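PDB 7M5H: nucleoside 2-deoxyribosyltransferase from Enterococcus faecalis, which probably acts on the N-glycosidic bond of deoxynucleosides or their monophosphates, perhaps as a 5-hydroxymethyl-dUMP N-hydrolase. Local coordinates for residues T5-A10 and I36-P41. Numbering follows the deposited sequence.
Sequences TKIYFA and IDLYLP
Tyr8 and Tyr39 lie alongside each other on neighbouring parallel strands, their rings rim to rim with planes nearly parallel (12° apart) but stepped, and Tyr8 CE1 3.7 Å from Tyr39 CD2. Both carry CG anti to the backbone N (chi1 -177° and -179°), which sends the two phenols the same way along the strands. Pro41 crosses the end of the Tyr8 ring at about a right angle, its CG 3.6 Å from Tyr8 OH. On the same face Lys6 and Asp37 run side by side, the lysine meeting the carboxylate through CE, 3.4 Å from Asp37 OD2; NZ stays beyond salt-bridge range. On the opposite face the contacts are apolar: Ile7 CD1 reaches Ile36 CG2 at 3.7 Å, while Ile7 CG2 packs on Leu38. Leu40 CD1 comes obliquely to the Phe9 ring, 3.5 Å from Phe9 CD2, and Leu38 CD2 meets Phe9 CB.

Four backbone hydrogen bonds set this pairing, from Asp37 N to Thr5 O, Ile7 N to Asp37 O, Tyr39 N to Ile7 O (2.7 Å) and Phe9 N to Tyr39 O. The pattern stops there because Pro41 has no N-H to offer Phe9 O, which meets Pro41 CD at 3.3 Å instead. Outside the two strands, Val26 of helix 16-30 covers Phe9 and Leu38, whereas the Tyr8 hydroxyl is hydrogen-bonded to both Glu89 and Asp63; a glycerol lies close by. Helix 16-30 joins the strands in a beta-alpha-beta crossover; 36-39 is the edge strand within this chain, with 5-10 between it and 72-76, in the Rossmann-like sheet of the nucleoside 2-deoxyribosyltransferase family.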
ATOM      1  N   THR B   5       3.765  31.997 -11.722  1.00 67.80           N
ATOM      2  CA  THR B   5       4.346  30.818 -11.089  1.00 63.16           C
ATOM      3  C   THR B   5       3.466  29.621 -11.430  1.00 62.94           C
ATOM      4  O   THR B   5       2.329  29.523 -10.956  1.00 60.53           O
ATOM      5  CB  THR B   5       4.460  31.000  -9.576  1.00 61.61           C
ATOM      6  OG1 THR B   5       5.335  32.097  -9.288  1.00 63.49           O
ATOM      7  CG2 THR B   5       5.010  29.736  -8.928  1.00 58.56           C
ATOM      8  N   LYS B   6       3.988  28.718 -12.257  1.00 59.01           N
ATOM      9  CA  LYS B   6       3.252  27.532 -12.672  1.00 57.30           C
ATOM     10  C   LYS B   6       3.470  26.425 -11.648  1.00 55.85           C
ATOM     11  O   LYS B   6       4.610  26.027 -11.387  1.00 56.03           O
ATOM     12  CB  LYS B   6       3.689  27.080 -14.065  1.00 57.46           C
ATOM     13  CG  LYS B   6       3.558  28.159 -15.132  1.00 61.45           C
ATOM     14  CD  LYS B   6       3.618  27.568 -16.531  1.00 60.98           C
ATOM     15  CE  LYS B   6       2.417  26.674 -16.800  1.00 73.22           C
ATOM     16  NZ  LYS B   6       2.442  26.102 -18.174  1.00 74.96           N
ATOM     17  N   ILE B   7       2.376  25.933 -11.069  1.00 57.40           N
ATOM     18  CA  ILE B   7       2.414  24.921 -10.020  1.00 55.79           C
ATOM     19  C   ILE B   7       1.759  23.652 -10.544  1.00 49.71           C
ATOM     20  O   ILE B   7       0.665  23.702 -11.120  1.00 49.94           O
ATOM     21  CB  ILE B   7       1.709  25.406  -8.742  1.00 50.75           C
ATOM     22  CG1 ILE B   7       2.397  26.653  -8.186  1.00 52.49           C
ATOM     23  CG2 ILE B   7       1.676  24.302  -7.698  1.00 47.86           C
ATOM     24  CD1 ILE B   7       1.747  27.191  -6.929  1.00 53.19           C
ATOM     25  N   TYR B   8       2.427  22.519 -10.346  1.00 46.01           N
ATOM     26  CA  TYR B   8       1.851  21.210 -10.622  1.00 47.67           C
ATOM     27  C   TYR B   8       1.414  20.593  -9.300  1.00 46.51           C
ATOM     28  O   TYR B   8       2.224  20.462  -8.375  1.00 44.26           O
ATOM     29  CB  TYR B   8       2.850  20.300 -11.335  1.00 42.63           C
ATOM     30  CG  TYR B   8       2.278  18.948 -11.702  1.00 40.90           C
ATOM     31  CD1 TYR B   8       1.576  18.767 -12.886  1.00 46.43           C
ATOM     32  CD2 TYR B   8       2.439  17.852 -10.863  1.00 38.85           C
ATOM     33  CE1 TYR B   8       1.049  17.534 -13.224  1.00 43.95           C
ATOM     34  CE2 TYR B   8       1.916  16.616 -11.192  1.00 45.62           C
ATOM     35  CZ  TYR B   8       1.222  16.463 -12.374  1.00 45.25           C
ATOM     36  OH  TYR B   8       0.700  15.233 -12.707  1.00 39.33           O
ATOM     37  N   PHE B   9       0.143  20.216  -9.212  1.00 46.12           N
ATOM     38  CA  PHE B   9      -0.422  19.634  -7.997  1.00 44.52           C
ATOM     39  C   PHE B   9      -0.364  18.116  -8.128  1.00 47.68           C
ATOM     40  O   PHE B   9      -1.169  17.510  -8.841  1.00 42.30           O
ATOM     41  CB  PHE B   9      -1.847  20.126  -7.773  1.00 47.07           C
ATOM     42  CG  PHE B   9      -2.386  19.820  -6.405  1.00 46.95           C
ATOM     43  CD1 PHE B   9      -2.230  20.726  -5.369  1.00 43.43           C
ATOM     44  CD2 PHE B   9      -3.044  18.628  -6.154  1.00 45.03           C
ATOM     45  CE1 PHE B   9      -2.723  20.450  -4.110  1.00 43.75           C
ATOM     46  CE2 PHE B   9      -3.541  18.345  -4.897  1.00 46.27           C
ATOM     47  CZ  PHE B   9      -3.379  19.258  -3.873  1.00 42.19           C
ATOM     48  N   ALA B  10       0.590  17.502  -7.434  1.00 38.41           N
ATOM     49  CA  ALA B  10       0.758  16.057  -7.455  1.00 41.92           C
ATOM     50  C   ALA B  10       0.003  15.430  -6.290  1.00 38.71           C
ATOM     51  O   ALA B  10       0.119  15.886  -5.147  1.00 42.19           O
ATOM     52  CB  ALA B  10       2.239  15.681  -7.391  1.00 35.76           C
ATOM     53  N   ILE B  36      -0.586  32.829  -9.558  1.00 68.97           N
ATOM     54  CA  ILE B  36      -0.448  31.381  -9.449  1.00 65.47           C
ATOM     55  C   ILE B  36      -1.222  30.730 -10.589  1.00 65.53           C
ATOM     56  O   ILE B  36      -2.435  30.926 -10.720  1.00 67.22           O
ATOM     57  CB  ILE B  36      -0.940  30.875  -8.085  1.00 65.83           C
ATOM     58  CG1 ILE B  36       0.010  31.329  -6.975  1.00 63.41           C
ATOM     59  CG2 ILE B  36      -1.073  29.356  -8.095  1.00 61.14           C
ATOM     60  CD1 ILE B  36      -0.405  30.881  -5.593  1.00 61.99           C
ATOM     61  N   ASP B  37      -0.517  29.963 -11.414  1.00 66.02           N
ATOM     62  CA  ASP B  37      -1.113  29.181 -12.495  1.00 69.51           C
ATOM     63  C   ASP B  37      -0.950  27.710 -12.120  1.00 61.56           C
ATOM     64  O   ASP B  37       0.040  27.068 -12.475  1.00 58.25           O
ATOM     65  CB  ASP B  37      -0.454  29.499 -13.836  1.00 64.98           C
ATOM     66  CG  ASP B  37      -1.014  28.665 -14.975  1.00 64.83           C
ATOM     67  OD1 ASP B  37      -2.127  28.119 -14.829  1.00 74.27           O
ATOM     68  OD2 ASP B  37      -0.333  28.549 -16.016  1.00 65.50           O
ATOM     69  N   LEU B  38      -1.931  27.178 -11.396  1.00 59.20           N
ATOM     70  CA  LEU B  38      -1.858  25.817 -10.884  1.00 55.90           C
ATOM     71  C   LEU B  38      -2.519  24.852 -11.860  1.00 55.43           C
ATOM     72  O   LEU B  38      -3.645  25.083 -12.309  1.00 57.43           O
ATOM     73  CB  LEU B  38      -2.522  25.724  -9.508  1.00 55.20           C
ATOM     74  CG  LEU B  38      -2.332  24.432  -8.704  1.00 51.80           C
ATOM     75  CD1 LEU B  38      -2.375  24.730  -7.217  1.00 51.39           C
ATOM     76  CD2 LEU B  38      -3.385  23.387  -9.055  1.00 51.00           C
ATOM     77  N   TYR B  39      -1.815  23.769 -12.176  1.00 52.95           N
ATOM     78  CA  TYR B  39      -2.346  22.694 -13.001  1.00 56.96           C
ATOM     79  C   TYR B  39      -2.805  21.561 -12.091  1.00 52.20           C
ATOM     80  O   TYR B  39      -2.012  21.031 -11.306  1.00 47.16           O
ATOM     81  CB  TYR B  39      -1.298  22.196 -13.997  1.00 51.33           C
ATOM     82  CG  TYR B  39      -1.787  21.085 -14.900  1.00 51.00           C
ATOM     83  CD1 TYR B  39      -2.377  21.368 -16.125  1.00 56.19           C
ATOM     84  CD2 TYR B  39      -1.656  19.752 -14.530  1.00 54.76           C
ATOM     85  CE1 TYR B  39      -2.824  20.356 -16.953  1.00 54.97           C
ATOM     86  CE2 TYR B  39      -2.102  18.734 -15.349  1.00 53.91           C
ATOM     87  CZ  TYR B  39      -2.685  19.041 -16.559  1.00 58.53           C
ATOM     88  OH  TYR B  39      -3.127  18.026 -17.375  1.00 56.05           O
ATOM     89  N   LEU B  40      -4.079  21.194 -12.198  1.00 50.80           N
ATOM     90  CA  LEU B  40      -4.646  20.095 -11.424  1.00 48.12           C
ATOM     91  C   LEU B  40      -5.049  18.983 -12.382  1.00 49.36           C
ATOM     92  O   LEU B  40      -5.949  19.188 -13.216  1.00 53.88           O
ATOM     93  CB  LEU B  40      -5.847  20.566 -10.601  1.00 52.51           C
ATOM     94  CG  LEU B  40      -6.456  19.540  -9.644  1.00 47.53           C
ATOM     95  CD1 LEU B  40      -5.394  18.975  -8.721  1.00 48.41           C
ATOM     96  CD2 LEU B  40      -7.587  20.164  -8.841  1.00 51.22           C
ATOM     97  N   PRO B  41      -4.419  17.807 -12.310  1.00 47.07           N
ATOM     98  CA  PRO B  41      -4.683  16.762 -13.315  1.00 47.56           C
ATOM     99  C   PRO B  41      -6.143  16.360 -13.440  1.00 56.87           C
ATOM    100  O   PRO B  41      -6.593  16.059 -14.554  1.00 51.42           O
ATOM    101  CB  PRO B  41      -3.820  15.591 -12.827  1.00 46.20           C
ATOM    102  CG  PRO B  41      -2.703  16.244 -12.078  1.00 44.69           C
ATOM    103  CD  PRO B  41      -3.315  17.441 -11.403  1.00 45.81           C
TER